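Local coordinates for protein Moesin/ezrin/radixin homolog 2 (Drosophila melanogaster, PDB 7EDR) that probably links membrane proteins to the cortical cytoskeleton and signalling partners through its FERM domain, being a Merlin of the ezrin-radixin-moesin family, at residues Gly227-Asp232 against Leu237-Thr242; Lys86-Asn91 against Asp202-Asn207; Ser42-Leu47 against His103-Gln108; Val56-Met61 against Ser82-Phe87. All blocks are in the same frame, centred on the assembly; numbering follows the deposited sequence.

Contact 1 (Gly227-Asp232 against Leu237-Thr242)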
# COMPACT_ATOMS: atom_id res chain seq x y z
N GLY C 227 -8.70 17.50 -13.08
CA GLY C 227 -8.11 18.81 -13.23
C GLY C 227 -9.09 19.88 -13.69
O GLY C 227 -10.26 19.91 -13.25
N LEU C 228 -8.61 20.79 -14.55
CA LEU C 228 -9.41 21.89 -15.07
C LEU C 228 -9.57 21.68 -16.57
O LEU C 228 -8.58 21.61 -17.31
CB LEU C 228 -8.75 23.24 -14.79
CG LEU C 228 -8.72 23.71 -13.33
CD1 LEU C 228 -8.09 25.10 -13.19
CD2 LEU C 228 -10.10 23.69 -12.72
N ASN C 229 -10.82 21.56 -17.00
CA ASN C 229 -11.17 21.49 -18.41
C ASN C 229 -11.66 22.85 -18.88
O ASN C 229 -12.29 23.60 -18.12
CB ASN C 229 -12.25 20.44 -18.64
CG ASN C 229 -11.79 19.05 -18.32
OD1 ASN C 229 -10.59 18.81 -18.18
ND2 ASN C 229 -12.73 18.11 -18.22
N ILE C 230 -11.38 23.15 -20.14
CA ILE C 230 -11.87 24.36 -20.78
C ILE C 230 -12.75 23.92 -21.94
O ILE C 230 -12.33 23.11 -22.78
CB ILE C 230 -10.71 25.26 -21.25
CG1 ILE C 230 -9.87 25.68 -20.04
CG2 ILE C 230 -11.23 26.49 -21.99
CD1 ILE C 230 -10.67 26.37 -18.94
N TYR C 231 -13.99 24.41 -21.97
CA TYR C 231 -14.93 24.04 -23.01
C TYR C 231 -15.34 25.25 -23.83
O TYR C 231 -15.40 26.38 -23.32
CB TYR C 231 -16.21 23.40 -22.46
CG TYR C 231 -16.02 22.13 -21.68
CD1 TYR C 231 -15.81 22.16 -20.30
CD2 TYR C 231 -16.07 20.88 -22.31
CE1 TYR C 231 -15.65 21.00 -19.58
CE2 TYR C 231 -15.92 19.71 -21.59
CZ TYR C 231 -15.70 19.79 -20.22
OH TYR C 231 -15.53 18.66 -19.48
N ASP C 232 -15.67 24.98 -25.08
CA ASP C 232 -16.33 25.98 -25.90
C ASP C 232 -17.72 26.25 -25.37
O ASP C 232 -18.36 25.38 -24.76
CB ASP C 232 -16.41 25.51 -27.35
CG ASP C 232 -16.70 26.63 -28.30
OD1 ASP C 232 -17.85 27.13 -28.28
OD2 ASP C 232 -15.77 27.02 -29.04
N LEU C 237 -19.63 18.70 -24.18
CA LEU C 237 -19.22 17.30 -24.20
C LEU C 237 -17.71 17.16 -24.21
O LEU C 237 -17.15 16.45 -23.38
CB LEU C 237 -19.80 16.59 -25.42
CG LEU C 237 -21.06 15.79 -25.15
CD1 LEU C 237 -21.99 16.56 -24.24
CD2 LEU C 237 -21.73 15.49 -26.48
N THR C 238 -17.03 17.81 -25.16
CA THR C 238 -15.61 17.56 -25.34
C THR C 238 -14.78 18.80 -25.01
O THR C 238 -15.02 19.87 -25.59
CB THR C 238 -15.32 17.11 -26.77
OG1 THR C 238 -16.20 16.04 -27.12
CG2 THR C 238 -13.88 16.62 -26.87
N PRO C 239 -13.81 18.70 -24.11
CA PRO C 239 -13.03 19.89 -23.74
C PRO C 239 -12.06 20.30 -24.84
O PRO C 239 -11.57 19.47 -25.61
CB PRO C 239 -12.29 19.46 -22.46
CG PRO C 239 -12.21 17.98 -22.53
CD PRO C 239 -13.42 17.50 -23.34
N LYS C 240 -11.82 21.61 -24.93
CA LYS C 240 -10.86 22.13 -25.90
C LYS C 240 -9.43 21.95 -25.43
O LYS C 240 -8.55 21.60 -26.22
CB LYS C 240 -11.13 23.62 -26.18
CG LYS C 240 -12.42 23.87 -26.97
CD LYS C 240 -12.48 22.95 -28.18
CE LYS C 240 -13.83 23.10 -28.89
NZ LYS C 240 -14.35 21.78 -29.39
N THR C 241 -9.18 22.20 -24.14
CA THR C 241 -7.89 21.98 -23.52
C THR C 241 -8.13 21.61 -22.07
O THR C 241 -9.25 21.72 -21.55
CB THR C 241 -6.99 23.22 -23.65
OG1 THR C 241 -5.64 22.87 -23.33
CG2 THR C 241 -7.46 24.33 -22.72
N THR C 242 -7.07 21.18 -21.40
CA THR C 242 -7.19 20.70 -20.04
C THR C 242 -5.86 20.88 -19.32
O THR C 242 -4.79 20.92 -19.95
CB THR C 242 -7.63 19.22 -20.01
OG1 THR C 242 -7.94 18.83 -18.65
CG2 THR C 242 -6.54 18.32 -20.60
O HOH W 1 -15.88 16.36 -20.66
O HOH W 2 -15.55 22.52 -26.02
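The phenol ring of Tyr231 has Pro239 over one face, while Leu237 O and a bound water sit at its edge. Pro239 CB lies 4.2 Å from the centroid of the Tyr231 ring and 27° off its normal, a CH-pi contact in which the two side chains run side by side. The setting is the beta hairpin 227-232/241-244 of the PH-like lobe, and it carries a classic beta bulge: two residues, Lys240 and Thr241, stand across from the single Ile230. The bulge is pinned by two backbone bonds, Ile230 N to Thr241 O at 2.9 Å and Lys240 N to Ile230 O at 2.7 Å. On the sheet face shared by Asn229 and Thr242, the flat amide of Asn229 works at both ends. Its OD1 accepts the hydroxyl of Thr242 (OG1 to OD1 2.7 Å), which comes in the carbonyl plane at 160°. Thr242 can reach it because OG1 stands opposite the backbone N (chi1 -171°). At the other end Asn229 ND2 gives a hydrogen to Tyr231 OH at 3.1 Å, and Tyr231 OH in turn donates a hydrogen bond to the water that also donates to Leu237 O. The amide and phenol orientations are thereby fixed together. The reverse sheet face has Ile230 beside Thr241, methyl CG2 of the threonine against CB of the isoleucine. Outside the hairpin, Tyr208 meets the Tyr231 ring, and a basic side chain of another protein's chain hydrogen-bonds to Thr242 O. Near the turn, a second water joins the two segments, accepting from Asp232 N at 2.6 Å and donating to Thr238 O at 2.7 Å.

Contact 2 (Lys86-Asn91 against Asp202-Asn207); sequences KFFPEN and DMYGVN
Phe88 carries its ring beside its own backbone N, with CG trans to the carbonyl carbon (chi1 -63°), whereas Tyr204 throws its ring to the side remote from N (chi1 172°); between them these torsions bring the two rings together. The result is an edge-to-face, T-shaped pair, with the edge of Phe88 turned to the face of Tyr204, centroids 5.3 Å apart and planes at 70°. It joins the two linkers of the FERM cloverleaf: 86-91 runs from the ubiquitin-like lobe into the helical lobe, and 202-207 leads from the helical lobe to the PH-like one. Phe88 CD2 makes the closest approach, 3.5 Å from Tyr204 OH, the hydroxyl lying near the plane of the Phe88 ring, at its edge. A face of the same Phe88 ring is covered by Gly205 CA, 4.2 Å from the centroid in a CH-pi contact. Gly205 occupies the third position of a type II beta turn from Met203 to Val206, where a positive phi suits glycine; the bond closing that turn is weak. Helix 99-114 also reaches this site, with Gln108 against Phe88 and Val109 against Tyr204. Water does the polar bridging. One molecule donates to Pro89 O and accepts from Tyr204 OH, and two more both donate to Lys86 O. Of these two, one accepts from Asn207 ND2 and the other donates to Asn207 OD1, both at 3.0 Å.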
# COMPACT_ATOMS: atom_id res chain seq x y z
N LYS C 86 -19.89 15.94 -3.09
CA LYS C 86 -19.33 17.14 -3.68
C LYS C 86 -18.15 16.82 -4.59
O LYS C 86 -17.86 17.58 -5.53
CB LYS C 86 -18.91 18.11 -2.56
CG LYS C 86 -18.32 19.43 -3.01
CD LYS C 86 -18.07 20.29 -1.79
CE LYS C 86 -17.56 21.66 -2.16
NZ LYS C 86 -17.26 22.43 -0.93
N PHE C 87 -17.50 15.68 -4.34
CA PHE C 87 -16.34 15.22 -5.09
C PHE C 87 -16.60 13.80 -5.55
O PHE C 87 -17.31 13.03 -4.89
CB PHE C 87 -15.05 15.29 -4.25
CG PHE C 87 -14.83 16.63 -3.63
CD1 PHE C 87 -15.13 16.85 -2.30
CD2 PHE C 87 -14.35 17.70 -4.41
CE1 PHE C 87 -14.94 18.12 -1.71
CE2 PHE C 87 -14.16 18.97 -3.84
CZ PHE C 87 -14.46 19.19 -2.49
N PHE C 88 -16.01 13.45 -6.69
CA PHE C 88 -16.23 12.15 -7.30
C PHE C 88 -14.92 11.41 -7.45
O PHE C 88 -13.90 12.01 -7.80
CB PHE C 88 -16.87 12.28 -8.68
CG PHE C 88 -18.21 12.89 -8.67
CD1 PHE C 88 -18.37 14.25 -8.51
CD2 PHE C 88 -19.34 12.10 -8.84
CE1 PHE C 88 -19.63 14.82 -8.51
CE2 PHE C 88 -20.60 12.66 -8.84
CZ PHE C 88 -20.75 14.01 -8.68
N PRO C 89 -14.92 10.10 -7.22
CA PRO C 89 -13.70 9.32 -7.41
C PRO C 89 -13.31 9.29 -8.88
O PRO C 89 -14.09 9.65 -9.78
CB PRO C 89 -14.10 7.93 -6.91
CG PRO C 89 -15.60 7.87 -7.16
CD PRO C 89 -16.10 9.27 -6.90
N GLU C 90 -12.06 8.88 -9.14
CA GLU C 90 -11.64 8.75 -10.54
C GLU C 90 -12.04 7.40 -11.11
O GLU C 90 -12.32 7.31 -12.31
CB GLU C 90 -10.13 8.96 -10.67
CG GLU C 90 -9.69 10.38 -10.42
CD GLU C 90 -8.18 10.54 -10.52
OE1 GLU C 90 -7.60 10.00 -11.50
OE2 GLU C 90 -7.56 11.20 -9.64
N ASN C 91 -12.09 6.35 -10.30
CA ASN C 91 -12.60 5.05 -10.73
C ASN C 91 -13.41 4.44 -9.59
O ASN C 91 -12.83 4.02 -8.59
CB ASN C 91 -11.46 4.12 -11.14
CG ASN C 91 -11.95 2.77 -11.67
OD1 ASN C 91 -13.14 2.60 -12.00
ND2 ASN C 91 -11.04 1.79 -11.73
N ASP C 202 -19.42 11.88 -20.77
CA ASP C 202 -18.56 13.06 -20.94
C ASP C 202 -18.76 14.06 -19.81
O ASP C 202 -17.80 14.73 -19.38
CB ASP C 202 -18.84 13.74 -22.28
CG ASP C 202 -18.52 12.85 -23.50
OD1 ASP C 202 -17.53 12.09 -23.44
OD2 ASP C 202 -19.26 12.93 -24.51
N MET C 203 -19.98 14.23 -19.34
CA MET C 203 -20.28 15.27 -18.37
C MET C 203 -20.23 14.78 -16.93
O MET C 203 -20.50 15.56 -16.02
CB MET C 203 -21.65 15.89 -18.66
CG MET C 203 -21.78 16.48 -20.08
SD MET C 203 -23.38 17.26 -20.42
CE MET C 203 -23.41 18.61 -19.23
N TYR C 204 -19.91 13.51 -16.71
CA TYR C 204 -19.89 12.98 -15.35
C TYR C 204 -18.79 13.64 -14.53
O TYR C 204 -17.66 13.79 -15.00
CB TYR C 204 -19.69 11.47 -15.38
CG TYR C 204 -19.47 10.83 -14.04
CD1 TYR C 204 -18.18 10.63 -13.54
CD2 TYR C 204 -20.54 10.38 -13.28
CE1 TYR C 204 -17.95 10.02 -12.32
CE2 TYR C 204 -20.33 9.76 -12.05
CZ TYR C 204 -19.04 9.58 -11.58
OH TYR C 204 -18.83 8.97 -10.37
N GLY C 205 -19.13 14.06 -13.32
CA GLY C 205 -18.17 14.66 -12.43
C GLY C 205 -17.52 15.94 -12.91
O GLY C 205 -16.38 16.23 -12.52
N VAL C 206 -18.20 16.73 -13.73
CA VAL C 206 -17.69 18.02 -14.17
C VAL C 206 -18.53 19.11 -13.55
O VAL C 206 -19.75 19.17 -13.77
CB VAL C 206 -17.70 18.15 -15.70
CG1 VAL C 206 -17.02 19.45 -16.11
CG2 VAL C 206 -17.02 16.97 -16.35
N ASN C 207 -17.91 19.99 -12.77
CA ASN C 207 -18.58 21.20 -12.33
C ASN C 207 -18.30 22.26 -13.38
O ASN C 207 -17.14 22.61 -13.61
CB ASN C 207 -18.08 21.62 -10.94
CG ASN C 207 -18.09 20.46 -9.93
OD1 ASN C 207 -19.12 20.17 -9.32
ND2 ASN C 207 -16.94 19.80 -9.76
O HOH W 3 -16.10 17.84 -7.63
O HOH W 4 -19.90 19.20 -6.61
O HOH W 5 -15.86 8.02 -10.54

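Contact 3 (Ser42-Leu47 against His103-Gln108); sequences SWYFGL and HLFFLQ
Phe105 drives the CE2-CZ edge of its ring against Tyr44, overlapping the start of that side chain and the adjoining part of its phenol face. The pair is edge-to-face, T-shaped, with centroids 5.3 Å apart and planes at 84°. Phe105 CZ lies 3.7 Å from Tyr44 CB, and Tyr44 CG falls in the plane of the Phe105 ring. Across the phenol, Trp43 CD1 covers the opposite face, 3.6 Å above the Tyr44 ring plane and over its centre, so the ring is gripped from both sides. Phe45 then closes the cluster. Its first torsion (chi1 -68°) swings the ring to the backbone N side and out to the helix, where Phe45 CZ comes 3.8 Å from Phe105 CE2; the two rings meet obliquely. The neighbouring CE2 of Phe45 leans 4.1 Å from Leu104 CB, one residue earlier on the helix. Phe83 of the adjacent strand meets the Phe45 ring nearly parallel, and Gln108 OE1 takes a hydrogen bond from Ala85 N close by. The contact is wholly apolar across the segments: a buried aromatic cluster by which the ubiquitin-like lobe of a FERM domain packs against helix 99-114 of its helical lobe.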
# COMPACT_ATOMS: atom_id res chain seq x y z
N SER C 42 -16.03 9.88 4.27
CA SER C 42 -16.74 11.15 4.36
C SER C 42 -16.17 12.22 3.44
O SER C 42 -16.80 13.27 3.30
CB SER C 42 -16.71 11.66 5.80
OG SER C 42 -15.39 12.04 6.20
N TRP C 43 -15.00 11.98 2.84
CA TRP C 43 -14.30 13.03 2.12
C TRP C 43 -15.01 13.46 0.83
O TRP C 43 -14.81 14.59 0.37
CB TRP C 43 -12.87 12.56 1.80
CG TRP C 43 -12.72 11.08 1.61
CD1 TRP C 43 -12.95 10.37 0.47
CD2 TRP C 43 -12.27 10.14 2.59
NE1 TRP C 43 -12.68 9.04 0.68
CE2 TRP C 43 -12.26 8.87 1.97
CE3 TRP C 43 -11.87 10.24 3.92
CZ2 TRP C 43 -11.87 7.71 2.64
CZ3 TRP C 43 -11.49 9.08 4.60
CH2 TRP C 43 -11.50 7.83 3.95
N TYR C 44 -15.85 12.60 0.25
CA TYR C 44 -16.57 12.99 -0.95
C TYR C 44 -17.73 13.94 -0.67
O TYR C 44 -18.24 14.57 -1.61
CB TYR C 44 -17.11 11.74 -1.67
CG TYR C 44 -16.08 10.67 -2.02
CD1 TYR C 44 -15.10 10.90 -2.99
CD2 TYR C 44 -16.10 9.43 -1.40
CE1 TYR C 44 -14.17 9.94 -3.31
CE2 TYR C 44 -15.18 8.45 -1.72
CZ TYR C 44 -14.21 8.71 -2.68
OH TYR C 44 -13.28 7.73 -3.02
N PHE C 45 -18.15 14.07 0.59
CA PHE C 45 -19.51 14.53 0.87
C PHE C 45 -19.51 15.90 1.55
O PHE C 45 -18.50 16.36 2.09
CB PHE C 45 -20.26 13.49 1.71
CG PHE C 45 -20.56 12.20 0.97
CD1 PHE C 45 -19.68 11.14 1.02
CD2 PHE C 45 -21.69 12.08 0.18
CE1 PHE C 45 -19.93 9.97 0.33
CE2 PHE C 45 -21.95 10.92 -0.52
CZ PHE C 45 -21.07 9.86 -0.44
N GLY C 46 -20.67 16.55 1.50
CA GLY C 46 -20.85 17.86 2.10
C GLY C 46 -22.32 18.17 2.35
O GLY C 46 -23.22 17.48 1.88
N LEU C 47 -22.54 19.24 3.12
CA LEU C 47 -23.89 19.68 3.48
C LEU C 47 -24.18 20.96 2.70
O LEU C 47 -23.54 21.99 2.91
CB LEU C 47 -24.01 19.91 4.98
CG LEU C 47 -23.96 18.61 5.79
CD1 LEU C 47 -23.46 18.85 7.21
CD2 LEU C 47 -25.33 17.95 5.82
N HIS C 103 -23.94 3.20 -2.63
CA HIS C 103 -25.36 3.43 -2.75
C HIS C 103 -25.68 4.91 -2.90
O HIS C 103 -26.48 5.30 -3.76
CB HIS C 103 -26.06 2.86 -1.52
CG HIS C 103 -27.55 2.95 -1.59
ND1 HIS C 103 -28.29 2.26 -2.52
CD2 HIS C 103 -28.42 3.67 -0.86
CE1 HIS C 103 -29.57 2.55 -2.35
NE2 HIS C 103 -29.67 3.40 -1.35
N LEU C 104 -25.05 5.76 -2.07
CA LEU C 104 -25.32 7.19 -2.14
C LEU C 104 -24.85 7.80 -3.46
O LEU C 104 -25.50 8.71 -4.00
CB LEU C 104 -24.67 7.90 -0.94
CG LEU C 104 -25.31 7.67 0.44
CD1 LEU C 104 -24.64 8.53 1.49
CD2 LEU C 104 -26.79 7.96 0.43
N PHE C 105 -23.74 7.30 -4.02
CA PHE C 105 -23.33 7.76 -5.35
C PHE C 105 -24.28 7.25 -6.43
O PHE C 105 -24.62 8.00 -7.36
CB PHE C 105 -21.90 7.31 -5.68
CG PHE C 105 -20.84 8.28 -5.25
CD1 PHE C 105 -20.51 9.38 -6.06
CD2 PHE C 105 -20.15 8.10 -4.06
CE1 PHE C 105 -19.53 10.28 -5.66
CE2 PHE C 105 -19.16 9.01 -3.66
CZ PHE C 105 -18.85 10.09 -4.47
N PHE C 106 -24.72 5.99 -6.31
CA PHE C 106 -25.64 5.44 -7.29
C PHE C 106 -26.91 6.28 -7.39
O PHE C 106 -27.36 6.60 -8.50
CB PHE C 106 -26.00 3.99 -6.94
CG PHE C 106 -27.23 3.48 -7.68
CD1 PHE C 106 -27.15 3.13 -9.02
CD2 PHE C 106 -28.46 3.38 -7.03
CE1 PHE C 106 -28.29 2.69 -9.72
CE2 PHE C 106 -29.58 2.94 -7.72
CZ PHE C 106 -29.49 2.59 -9.07
N LEU C 107 -27.48 6.67 -6.25
CA LEU C 107 -28.75 7.40 -6.28
C LEU C 107 -28.56 8.82 -6.79
O LEU C 107 -29.39 9.31 -7.56
CB LEU C 107 -29.40 7.42 -4.89
CG LEU C 107 -29.94 6.09 -4.37
CD1 LEU C 107 -30.41 6.26 -2.95
CD2 LEU C 107 -31.07 5.62 -5.26
N GLN C 108 -27.48 9.49 -6.40
CA GLN C 108 -27.26 10.86 -6.87
C GLN C 108 -26.91 10.90 -8.36
O GLN C 108 -27.40 11.77 -9.08
CB GLN C 108 -26.17 11.51 -6.04
CG GLN C 108 -25.80 12.89 -6.47
CD GLN C 108 -24.70 13.47 -5.60
OE1 GLN C 108 -24.65 13.19 -4.40
NE2 GLN C 108 -23.78 14.24 -6.21

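Contact 4 (Val56-Met61 against Ser82-Phe87)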
# COMPACT_ATOMS: atom_id res chain seq x y z
N VAL C 56 -26.53 29.07 -3.32
CA VAL C 56 -26.32 27.68 -2.91
C VAL C 56 -24.90 27.55 -2.36
O VAL C 56 -23.92 27.87 -3.03
CB VAL C 56 -26.58 26.73 -4.08
CG1 VAL C 56 -26.20 25.32 -3.73
CG2 VAL C 56 -28.06 26.77 -4.45
N SER C 57 -24.80 27.11 -1.11
CA SER C 57 -23.53 27.06 -0.39
C SER C 57 -23.34 25.67 0.22
O SER C 57 -24.27 24.87 0.33
CB SER C 57 -23.48 28.13 0.71
OG SER C 57 -23.78 29.42 0.19
N TRP C 58 -22.11 25.41 0.64
CA TRP C 58 -21.76 24.22 1.40
C TRP C 58 -21.45 24.63 2.83
O TRP C 58 -20.86 25.69 3.06
CB TRP C 58 -20.56 23.50 0.79
CG TRP C 58 -20.79 23.00 -0.59
CD1 TRP C 58 -20.50 23.66 -1.76
CD2 TRP C 58 -21.34 21.74 -0.96
NE1 TRP C 58 -20.84 22.86 -2.84
CE2 TRP C 58 -21.36 21.68 -2.37
CE3 TRP C 58 -21.81 20.64 -0.23
CZ2 TRP C 58 -21.84 20.57 -3.06
CZ3 TRP C 58 -22.29 19.53 -0.93
CH2 TRP C 58 -22.30 19.52 -2.33
N LEU C 59 -21.85 23.80 3.79
CA LEU C 59 -21.62 24.13 5.19
C LEU C 59 -20.13 24.11 5.50
O LEU C 59 -19.42 23.19 5.07
CB LEU C 59 -22.36 23.13 6.09
CG LEU C 59 -22.61 23.49 7.56
CD1 LEU C 59 -23.34 24.83 7.69
CD2 LEU C 59 -23.41 22.40 8.22
N LYS C 60 -19.64 25.13 6.21
CA LYS C 60 -18.25 25.16 6.66
C LYS C 60 -18.10 24.38 7.96
O LYS C 60 -18.99 24.39 8.82
CB LYS C 60 -17.78 26.60 6.84
CG LYS C 60 -17.45 27.31 5.52
CD LYS C 60 -17.53 28.83 5.67
CE LYS C 60 -16.73 29.57 4.59
NZ LYS C 60 -15.63 30.40 5.18
N MET C 61 -16.97 23.69 8.09
CA MET C 61 -16.84 22.71 9.17
C MET C 61 -16.56 23.36 10.51
O MET C 61 -17.05 22.89 11.54
CB MET C 61 -15.73 21.71 8.83
CG MET C 61 -16.11 20.75 7.73
SD MET C 61 -17.51 19.74 8.22
CE MET C 61 -18.85 20.53 7.32
N SER C 82 -29.07 19.53 2.30
CA SER C 82 -28.93 18.33 1.48
C SER C 82 -27.54 17.73 1.67
O SER C 82 -26.53 18.45 1.63
CB SER C 82 -29.15 18.67 0.01
OG SER C 82 -30.40 19.29 -0.16
N PHE C 83 -27.49 16.41 1.86
CA PHE C 83 -26.24 15.67 1.95
C PHE C 83 -25.92 15.09 0.57
O PHE C 83 -26.61 14.17 0.11
CB PHE C 83 -26.35 14.57 3.00
CG PHE C 83 -25.04 13.94 3.37
CD1 PHE C 83 -24.16 14.60 4.20
CD2 PHE C 83 -24.72 12.67 2.92
CE1 PHE C 83 -22.96 14.01 4.57
CE2 PHE C 83 -23.51 12.07 3.28
CZ PHE C 83 -22.64 12.73 4.10
N TYR C 84 -24.88 15.62 -0.07
CA TYR C 84 -24.52 15.31 -1.46
C TYR C 84 -23.05 14.93 -1.56
O TYR C 84 -22.21 15.41 -0.80
CB TYR C 84 -24.69 16.50 -2.44
CG TYR C 84 -26.08 16.93 -2.77
CD1 TYR C 84 -27.06 15.99 -3.09
CD2 TYR C 84 -26.41 18.28 -2.82
CE1 TYR C 84 -28.36 16.39 -3.42
CE2 TYR C 84 -27.71 18.70 -3.15
CZ TYR C 84 -28.68 17.74 -3.45
OH TYR C 84 -29.97 18.13 -3.77
N ALA C 85 -22.73 14.11 -2.56
CA ALA C 85 -21.34 14.00 -2.99
C ALA C 85 -20.94 15.32 -3.63
O ALA C 85 -21.59 15.77 -4.58
CB ALA C 85 -21.16 12.86 -3.98
N LYS C 86 -19.89 15.94 -3.09
CA LYS C 86 -19.33 17.14 -3.68
C LYS C 86 -18.15 16.82 -4.59
O LYS C 86 -17.86 17.58 -5.53
CB LYS C 86 -18.91 18.11 -2.56
CG LYS C 86 -18.32 19.43 -3.01
CD LYS C 86 -18.07 20.29 -1.79
CE LYS C 86 -17.56 21.66 -2.16
NZ LYS C 86 -17.26 22.43 -0.93
N PHE C 87 -17.50 15.68 -4.34
CA PHE C 87 -16.34 15.22 -5.09
C PHE C 87 -16.60 13.80 -5.55
O PHE C 87 -17.31 13.03 -4.89
CB PHE C 87 -15.05 15.29 -4.25
CG PHE C 87 -14.83 16.63 -3.63
CD1 PHE C 87 -15.13 16.85 -2.30
CD2 PHE C 87 -14.35 17.70 -4.41
CE1 PHE C 87 -14.94 18.12 -1.71
CE2 PHE C 87 -14.16 18.97 -3.84
CZ PHE C 87 -14.46 19.19 -2.49
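Trp58 makes the contact for Val56-Met61, lying flat over the extended side chain of Lys86. Along the segment Ser57 comes first, bonded through its backbone to Tyr49, which sets strand 56-58 against strand 45-50 at the sheet edge. Trp58 then reaches across that middle strand, touching Gln48 on the way, to the end of strand 78-85. Its indole and the lysine chain run antiparallel, each toward the other's backbone. Lys86 starts at the far rim, CB 3.7 Å from Trp58 CH2. Lys86 CD stands 3.6 Å above the indole plane, over its centre, and Lys86 CE is 3.6 Å from the centroid of the Trp58 five-membered ring. The run works because Lys86 is stretched all the way, with chi1 at -179° carrying on the straight line of the chain. Tyr84 CB meets the indole at its edge, 3.9 Å from Trp58 CH2. After Trp58, Leu59 bonds through its backbone to Leu47. Lys86 NZ ends 3.8 Å from the five-membered ring centroid of Trp58 and 24° off its normal, a cation-pi contact: the methylenes pack as an apolar strip while the pi cloud probably eases the cost of placing the ammonium there.

Overall arrangement
Contacts 2, 3 and 4 gather around residues 82-91, where the ubiquitin-like lobe hands over to the helical lobe. Contacts 2 and 4 share Lys86 and Phe87, centres about 15 Å apart. Contacts 3 and 4 have centres about 10 Å apart and share one sheet, strand 45-50 lying between 56-58 and 78-85. Contact 3 is tied to contact 2 by probable hydrogen bonds from Lys86 N and Phe87 N to Tyr44 O. Contact 1 stands further off, about 25 Å from contact 3 between centres, yet it touches contact 2, where Leu237 packs on Asp202 and Tyr231 on Val206. Contact 2, between the two linkers, thus lies where the three lobes meet. Another protein's chain comes within reach of residues in all four contacts.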